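Local structure of ribokinase RBSK (Mycobacterium tuberculosis, 3GO6) at residues Gly77-Asp82 against Ala86-His91; Cys144-Thr149 against Val253-Trp258. The protein probably phosphorylates D-ribose at O-5 with magnesium-chelated ATP, giving D-ribose 5-phosphate, as a homodimeric ribokinase of the PfkB carbohydrate kinase family. One frame throughout, in Å; residues are numbered along the deposited sequence.

Contact 1 (Gly77-Asp82 against Ala86-His91)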
ATOM      1  N   GLY A  77     -21.150   5.816   8.747  1.00 16.14           N
ATOM      2  CA  GLY A  77     -19.693   5.742   8.813  1.00 15.33           C
ATOM      3  C   GLY A  77     -19.113   7.134   8.577  1.00 15.49           C
ATOM      4  O   GLY A  77     -19.845   8.074   8.209  1.00 14.77           O
ATOM      5  N   ALA A  78     -17.808   7.268   8.813  1.00 14.33           N
ATOM      6  CA  ALA A  78     -17.125   8.556   8.694  1.00 14.63           C
ATOM      7  C   ALA A  78     -16.211   8.535   7.497  1.00 14.37           C
ATOM      8  O   ALA A  78     -15.347   7.664   7.397  1.00 14.33           O
ATOM      9  CB  ALA A  78     -16.335   8.846   9.950  1.00 14.50           C
ATOM     10  N   PHE A  79     -16.427   9.474   6.574  1.00 14.15           N
ATOM     11  CA  PHE A  79     -15.550   9.668   5.432  1.00 13.60           C
ATOM     12  C   PHE A  79     -14.569  10.774   5.825  1.00 13.75           C
ATOM     13  O   PHE A  79     -14.904  11.613   6.663  1.00 14.13           O
ATOM     14  CB  PHE A  79     -16.342  10.135   4.203  1.00 13.97           C
ATOM     15  CG  PHE A  79     -17.297   9.112   3.666  1.00 14.63           C
ATOM     16  CD1 PHE A  79     -16.857   8.134   2.781  1.00 10.99           C
ATOM     17  CD2 PHE A  79     -18.639   9.128   4.045  1.00 17.08           C
ATOM     18  CE1 PHE A  79     -17.738   7.173   2.275  1.00 12.83           C
ATOM     19  CE2 PHE A  79     -19.530   8.170   3.543  1.00 17.51           C
ATOM     20  CZ  PHE A  79     -19.072   7.183   2.661  1.00 14.43           C
ATOM     21  N   GLY A  80     -13.376  10.776   5.236  1.00 12.90           N
ATOM     22  CA  GLY A  80     -12.445  11.902   5.387  1.00 13.76           C
ATOM     23  C   GLY A  80     -12.888  13.050   4.494  1.00 14.33           C
ATOM     24  O   GLY A  80     -13.848  12.895   3.720  1.00 13.68           O
ATOM     25  N   ASP A  81     -12.216  14.197   4.594  1.00 14.97           N
ATOM     26  CA  ASP A  81     -12.608  15.356   3.782  1.00 16.41           C
ATOM     27  C   ASP A  81     -11.651  15.475   2.595  1.00 17.34           C
ATOM     28  O   ASP A  81     -11.106  16.538   2.297  1.00 17.87           O
ATOM     29  CB  ASP A  81     -12.718  16.640   4.656  1.00 16.12           C
ATOM     30  CG  ASP A  81     -11.372  17.129   5.193  1.00 17.04           C
ATOM     31  OD1 ASP A  81     -10.398  16.336   5.235  1.00 17.94           O
ATOM     32  OD2 ASP A  81     -11.284  18.331   5.575  1.00 17.27           O
ATOM     33  N   ASP A  82     -11.447  14.345   1.920  1.00 17.27           N
ATOM     34  CA  ASP A  82     -10.403  14.219   0.906  1.00 17.23           C
ATOM     35  C   ASP A  82     -10.961  13.695  -0.417  1.00 16.89           C
ATOM     36  O   ASP A  82     -12.120  13.276  -0.472  1.00 16.78           O
ATOM     37  CB  ASP A  82      -9.256  13.333   1.437  1.00 17.50           C
ATOM     38  CG  ASP A  82      -9.697  11.908   1.828  1.00 17.17           C
ATOM     39  OD1 ASP A  82     -10.886  11.522   1.697  1.00 15.46           O
ATOM     40  OD2 ASP A  82      -8.808  11.163   2.275  1.00 16.88           O
ATOM     41  N   ALA A  86     -14.803  10.933  -2.192  1.00 15.56           N
ATOM     42  CA  ALA A  86     -15.774  11.038  -3.302  1.00 16.62           C
ATOM     43  C   ALA A  86     -15.972   9.680  -3.991  1.00 16.67           C
ATOM     44  O   ALA A  86     -17.084   9.281  -4.293  1.00 15.93           O
ATOM     45  CB  ALA A  86     -15.303  12.085  -4.333  1.00 17.37           C
ATOM     46  N   GLN A  87     -14.864   8.982  -4.226  1.00 16.55           N
ATOM     47  CA  GLN A  87     -14.861   7.658  -4.826  1.00 17.57           C
ATOM     48  C   GLN A  87     -15.513   6.608  -3.903  1.00 15.67           C
ATOM     49  O   GLN A  87     -16.251   5.727  -4.366  1.00 15.26           O
ATOM     50  CB  GLN A  87     -13.407   7.305  -5.181  1.00 17.77           C
ATOM     51  CG  GLN A  87     -13.225   6.028  -5.983  1.00 22.38           C
ATOM     52  CD  GLN A  87     -11.775   5.781  -6.407  1.00 21.49           C
ATOM     53  OE1 GLN A  87     -10.923   6.675  -6.319  1.00 24.57           O
ATOM     54  NE2 GLN A  87     -11.497   4.557  -6.876  1.00 23.96           N
ATOM     55  N   LEU A  88     -15.254   6.716  -2.599  1.00 14.29           N
ATOM     56  CA  LEU A  88     -15.843   5.810  -1.607  1.00 13.45           C
ATOM     57  C   LEU A  88     -17.365   5.973  -1.524  1.00 13.86           C
ATOM     58  O   LEU A  88     -18.109   4.980  -1.498  1.00 13.69           O
ATOM     59  CB  LEU A  88     -15.213   6.033  -0.214  1.00 12.47           C
ATOM     60  CG  LEU A  88     -13.712   5.751  -0.126  1.00 11.92           C
ATOM     61  CD1 LEU A  88     -13.221   6.120   1.284  1.00 11.04           C
ATOM     62  CD2 LEU A  88     -13.477   4.266  -0.444  1.00 12.50           C
ATOM     63  N   ARG A  89     -17.824   7.219  -1.480  1.00 13.65           N
ATOM     64  CA  ARG A  89     -19.259   7.515  -1.474  1.00 15.22           C
ATOM     65  C   ARG A  89     -19.955   7.018  -2.746  1.00 14.99           C
ATOM     66  O   ARG A  89     -21.044   6.466  -2.691  1.00 15.61           O
ATOM     67  CB  ARG A  89     -19.492   9.034  -1.366  1.00 14.79           C
ATOM     68  CG  ARG A  89     -19.240   9.644  -0.010  1.00 16.63           C
ATOM     69  CD  ARG A  89     -19.086  11.197  -0.147  1.00 18.91           C
ATOM     70  NE  ARG A  89     -18.799  11.838   1.150  1.00 23.55           N
ATOM     71  CZ  ARG A  89     -19.725  11.992   2.079  1.00 25.13           C
ATOM     72  NH1 ARG A  89     -20.953  11.556   1.827  1.00 27.56           N
ATOM     73  NH2 ARG A  89     -19.439  12.568   3.245  1.00 26.78           N
ATOM     74  N   ALA A  90     -19.339   7.258  -3.891  1.00 15.89           N
ATOM     75  CA  ALA A  90     -19.935   6.871  -5.168  1.00 16.22           C
ATOM     76  C   ALA A  90     -20.049   5.338  -5.256  1.00 15.84           C
ATOM     77  O   ALA A  90     -21.024   4.814  -5.795  1.00 16.16           O
ATOM     78  CB  ALA A  90     -19.109   7.417  -6.313  1.00 15.82           C
ATOM     79  N   HIS A  91     -19.055   4.623  -4.726  1.00 15.66           N
ATOM     80  CA  HIS A  91     -19.096   3.139  -4.684  1.00 15.30           C
ATOM     81  C   HIS A  91     -20.344   2.653  -3.938  1.00 15.20           C
ATOM     82  O   HIS A  91     -21.054   1.742  -4.416  1.00 15.45           O
ATOM     83  CB  HIS A  91     -17.796   2.565  -4.052  1.00 14.87           C
ATOM     84  CG  HIS A  91     -17.852   1.091  -3.742  1.00 16.44           C
ATOM     85  ND1 HIS A  91     -17.959   0.121  -4.716  1.00 16.89           N
ATOM     86  CD2 HIS A  91     -17.782   0.428  -2.562  1.00 17.23           C
ATOM     87  CE1 HIS A  91     -17.965  -1.077  -4.150  1.00 18.78           C
ATOM     88  NE2 HIS A  91     -17.847  -0.918  -2.843  1.00 17.36           N
TER
HETATM   89  O   HOH W   1     -16.333  13.394   2.638  1.00 22.81           O

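Contact 2 (Cys144-Thr149 against Val253-Trp258)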
ATOM      1  N   CYS A 144     -34.534   0.093  11.705  1.00 33.35           N
ATOM      2  CA  CYS A 144     -33.882  -1.087  11.138  1.00 30.74           C
ATOM      3  C   CYS A 144     -34.357  -2.367  11.793  1.00 28.68           C
ATOM      4  O   CYS A 144     -34.875  -2.360  12.913  1.00 28.53           O
ATOM      5  CB  CYS A 144     -32.348  -0.975  11.122  1.00 30.90           C
ATOM      6  SG  CYS A 144     -31.492  -1.301  12.679  1.00 32.38           S
ATOM      7  N   ASP A 145     -34.208  -3.455  11.050  1.00 26.27           N
ATOM      8  CA  ASP A 145     -34.506  -4.796  11.526  1.00 24.90           C
ATOM      9  C   ASP A 145     -33.235  -5.443  12.098  1.00 23.42           C
ATOM     10  O   ASP A 145     -33.280  -6.129  13.129  1.00 22.82           O
ATOM     11  CB  ASP A 145     -35.078  -5.607  10.366  1.00 25.16           C
ATOM     12  CG  ASP A 145     -36.399  -5.030   9.871  1.00 27.58           C
ATOM     13  OD1 ASP A 145     -37.212  -4.621  10.728  1.00 29.65           O
ATOM     14  OD2 ASP A 145     -36.608  -4.959   8.650  1.00 29.46           O
ATOM     15  N   VAL A 146     -32.105  -5.195  11.431  1.00 20.78           N
ATOM     16  CA  VAL A 146     -30.802  -5.713  11.882  1.00 19.10           C
ATOM     17  C   VAL A 146     -29.760  -4.588  11.878  1.00 18.08           C
ATOM     18  O   VAL A 146     -29.583  -3.911  10.861  1.00 17.58           O
ATOM     19  CB  VAL A 146     -30.298  -6.864  10.969  1.00 19.23           C
ATOM     20  CG1 VAL A 146     -28.926  -7.399  11.442  1.00 18.18           C
ATOM     21  CG2 VAL A 146     -31.316  -8.013  10.896  1.00 19.79           C
ATOM     22  N   LEU A 147     -29.105  -4.381  13.017  1.00 16.85           N
ATOM     23  CA  LEU A 147     -27.883  -3.577  13.065  1.00 16.84           C
ATOM     24  C   LEU A 147     -26.676  -4.497  12.846  1.00 16.24           C
ATOM     25  O   LEU A 147     -26.533  -5.505  13.523  1.00 16.05           O
ATOM     26  CB  LEU A 147     -27.728  -2.840  14.404  1.00 17.38           C
ATOM     27  CG  LEU A 147     -26.285  -2.381  14.715  1.00 19.34           C
ATOM     28  CD1 LEU A 147     -25.886  -1.128  13.961  1.00 19.54           C
ATOM     29  CD2 LEU A 147     -26.042  -2.218  16.186  1.00 22.73           C
ATOM     30  N   LEU A 148     -25.824  -4.167  11.878  1.00 15.23           N
ATOM     31  CA  LEU A 148     -24.580  -4.897  11.714  1.00 14.60           C
ATOM     32  C   LEU A 148     -23.402  -3.938  11.920  1.00 14.91           C
ATOM     33  O   LEU A 148     -23.330  -2.864  11.290  1.00 14.25           O
ATOM     34  CB  LEU A 148     -24.552  -5.585  10.334  1.00 14.49           C
ATOM     35  CG  LEU A 148     -23.252  -6.262   9.896  1.00 15.34           C
ATOM     36  CD1 LEU A 148     -22.860  -7.392  10.849  1.00 13.15           C
ATOM     37  CD2 LEU A 148     -23.360  -6.761   8.457  1.00 14.94           C
ATOM     38  N   THR A 149     -22.484  -4.314  12.803  1.00 14.36           N
ATOM     39  CA  THR A 149     -21.353  -3.454  13.124  1.00 14.82           C
ATOM     40  C   THR A 149     -20.056  -4.269  13.230  1.00 14.31           C
ATOM     41  O   THR A 149     -20.109  -5.496  13.336  1.00 15.03           O
ATOM     42  CB  THR A 149     -21.650  -2.609  14.408  1.00 15.11           C
ATOM     43  OG1 THR A 149     -20.733  -1.519  14.495  1.00 16.32           O
ATOM     44  CG2 THR A 149     -21.563  -3.452  15.664  1.00 14.17           C
ATOM     45  N   VAL A 253     -24.537 -10.852   4.028  1.00 13.44           N
ATOM     46  CA  VAL A 253     -25.614 -11.795   3.658  1.00 14.03           C
ATOM     47  C   VAL A 253     -26.330 -12.373   4.887  1.00 14.39           C
ATOM     48  O   VAL A 253     -27.563 -12.546   4.869  1.00 14.78           O
ATOM     49  CB  VAL A 253     -25.097 -12.922   2.732  1.00 14.48           C
ATOM     50  CG1 VAL A 253     -26.194 -13.991   2.487  1.00 15.59           C
ATOM     51  CG2 VAL A 253     -24.636 -12.314   1.427  1.00 13.06           C
ATOM     52  N   LEU A 254     -25.576 -12.662   5.945  1.00 14.77           N
ATOM     53  CA  LEU A 254     -26.188 -13.114   7.186  1.00 15.30           C
ATOM     54  C   LEU A 254     -27.164 -12.048   7.701  1.00 15.70           C
ATOM     55  O   LEU A 254     -28.318 -12.367   8.066  1.00 15.94           O
ATOM     56  CB  LEU A 254     -25.134 -13.470   8.246  1.00 15.01           C
ATOM     57  CG  LEU A 254     -25.674 -14.311   9.408  1.00 14.75           C
ATOM     58  CD1 LEU A 254     -25.896 -15.756   8.942  1.00 15.56           C
ATOM     59  CD2 LEU A 254     -24.738 -14.298  10.613  1.00 14.51           C
ATOM     60  N   ALA A 255     -26.717 -10.789   7.719  1.00 15.41           N
ATOM     61  CA  ALA A 255     -27.574  -9.675   8.165  1.00 16.16           C
ATOM     62  C   ALA A 255     -28.832  -9.540   7.307  1.00 16.79           C
ATOM     63  O   ALA A 255     -29.920  -9.253   7.830  1.00 16.60           O
ATOM     64  CB  ALA A 255     -26.797  -8.352   8.178  1.00 16.36           C
ATOM     65  N   ALA A 256     -28.675  -9.754   5.999  1.00 17.28           N
ATOM     66  CA  ALA A 256     -29.775  -9.609   5.043  1.00 18.41           C
ATOM     67  C   ALA A 256     -30.822 -10.727   5.148  1.00 19.89           C
ATOM     68  O   ALA A 256     -31.928 -10.591   4.592  1.00 20.48           O
ATOM     69  CB  ALA A 256     -29.222  -9.565   3.632  1.00 18.13           C
ATOM     70  N   ASN A 257     -30.472 -11.813   5.848  1.00 20.37           N
ATOM     71  CA  ASN A 257     -31.333 -13.011   5.980  1.00 21.34           C
ATOM     72  C   ASN A 257     -31.733 -13.418   7.392  1.00 21.94           C
ATOM     73  O   ASN A 257     -32.539 -14.344   7.567  1.00 22.76           O
ATOM     74  CB  ASN A 257     -30.662 -14.201   5.276  1.00 20.78           C
ATOM     75  CG  ASN A 257     -30.661 -14.050   3.777  1.00 20.75           C
ATOM     76  OD1 ASN A 257     -31.648 -14.368   3.122  1.00 23.30           O
ATOM     77  ND2 ASN A 257     -29.571 -13.533   3.221  1.00 18.29           N
ATOM     78  N   TRP A 258     -31.174 -12.755   8.400  1.00 22.29           N
ATOM     79  CA  TRP A 258     -31.461 -13.074   9.783  1.00 23.75           C
ATOM     80  C   TRP A 258     -32.880 -12.628  10.193  1.00 25.45           C
ATOM     81  O   TRP A 258     -33.266 -11.490   9.917  1.00 25.49           O
ATOM     82  CB  TRP A 258     -30.450 -12.405  10.702  1.00 22.98           C
ATOM     83  CG  TRP A 258     -30.301 -13.097  12.032  1.00 21.93           C
ATOM     84  CD1 TRP A 258     -30.888 -12.745  13.215  1.00 22.45           C
ATOM     85  CD2 TRP A 258     -29.488 -14.249  12.311  1.00 21.42           C
ATOM     86  NE1 TRP A 258     -30.496 -13.615  14.216  1.00 21.83           N
ATOM     87  CE2 TRP A 258     -29.644 -14.550  13.683  1.00 21.26           C
ATOM     88  CE3 TRP A 258     -28.660 -15.067  11.527  1.00 20.53           C
ATOM     89  CZ2 TRP A 258     -28.973 -15.606  14.297  1.00 21.51           C
ATOM     90  CZ3 TRP A 258     -28.000 -16.121  12.134  1.00 21.67           C
ATOM     91  CH2 TRP A 258     -28.172 -16.394  13.504  1.00 22.45           C
TER

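Contact 1 (Gly77-Asp82 against Ala86-His91)
Phe79 and Arg89 form the dense part of this contact, the arginine laid across one face of the phenylalanine ring. Arg89 CG sits over the middle of that face, a CH-pi contact 3.7 Å from the centroid and only 13° off the ring normal. The guanidinium stacks on the same ring with planes 28° apart, and its CZ lies 3.6 Å from Phe79 CD2. Arg89 can reach this far because its chain is extended from CG to NE (chi3 -178°). Such a residue suits a place where one side chain must cover a buried ring with its methylenes and still reach water with its charged end. At the edge of the ring, near its plane, Leu88 CB approaches Phe79 CE1 to 3.7 Å; this leucine also packs on Val28, Pro55 and Met30, the last a predicted substrate-binding residue. Phenylalanine suits its own place because a large, flat apolar ring offers Arg89 a buried face and Leu88 an edge. The contact lies between the first strand and the helix of the beta-alpha-beta unit of strand 78-79, helix 83-94 and strand 103-104. Toward the joining turn, packing gives way to polar links. Water 1, at the guanidinium edge, donates to Gly80 O at 2.8 Å and accepts a longer bond from Arg89 NH2 at 3.3 Å. Asp82, at the N-cap position, accepts with OD1 from Ala85 N and also bonds Ser109 OG, a common use of a short carboxylate. Ala86, at the exposed end, turns its small methyl away from 77-82, leaving this side sparsely packed.

Contact 2 (Cys144-Thr149 against Val253-Trp258)
Val146 and Leu148, two residues apart on strand 146-149, meet the helix end mainly at Ala255. Segment 253-258 opens with Val253, whose side chain faces away from the strand toward Ala69 and Ala278. Leu254 follows, its branched chain filling space against Val195 and Ile197. Ala255 then points its CB at the strand. This CB lies 3.8 Å from Leu148 CD2 and 4.0 Å from Val146 CG1, so one methyl touches both strand residues. The small side chain lets Val146 CA and Ala255 CA approach to 6.3 Å. With Val146 CG1 anti to the backbone N (chi1 180°), the other branch, CG2, is brought 3.6 Å from Ala255 O, an apolar methyl beside a backbone carbonyl near the end of the helix. Ala256 points the other way, onto Ala71. Asn257 turns its amide back along the helix: ND2 donates to Val253 O at 2.8 Å, a nearly straight bond of 169°, while OD1 accepts from Arg270 of the next helix. An asparagine suits this position, since its amide can give and take at once. Trp258 starts out toward the strand, its CB 4.5 Å from Val146 CG2, but the indole leads away to meet His212 edge-to-face. Helix 246-257 thus packs on one face of the central sheet of this ribokinase-like alpha/beta fold, with Met173 of strand 171-175 beside Ala255, Leu148 and Trp258, and helix 265-282 lying against Val253, Leu254 and Asn257.

How the contacts relate
From the N terminus, the chain passes through strands 21-25 and 29-35 and helix 58-68 before contact 1 closes a very short loop, with three helical residues between 77-82 and 86-91. Contact 2 opens only afterwards, at 144-149, and closes at 253-258, with 103 residues between, so the two stand in series and neither nest nor cross. Contact 1 is local, binding a short strand to the helix that follows it, not far from the bound ribose. Contact 2 is long-range, bringing a helix from late in the chain onto a strand of the central sheet. Their centres are 23 Å apart and their nearest atoms about 9 Å, without touching.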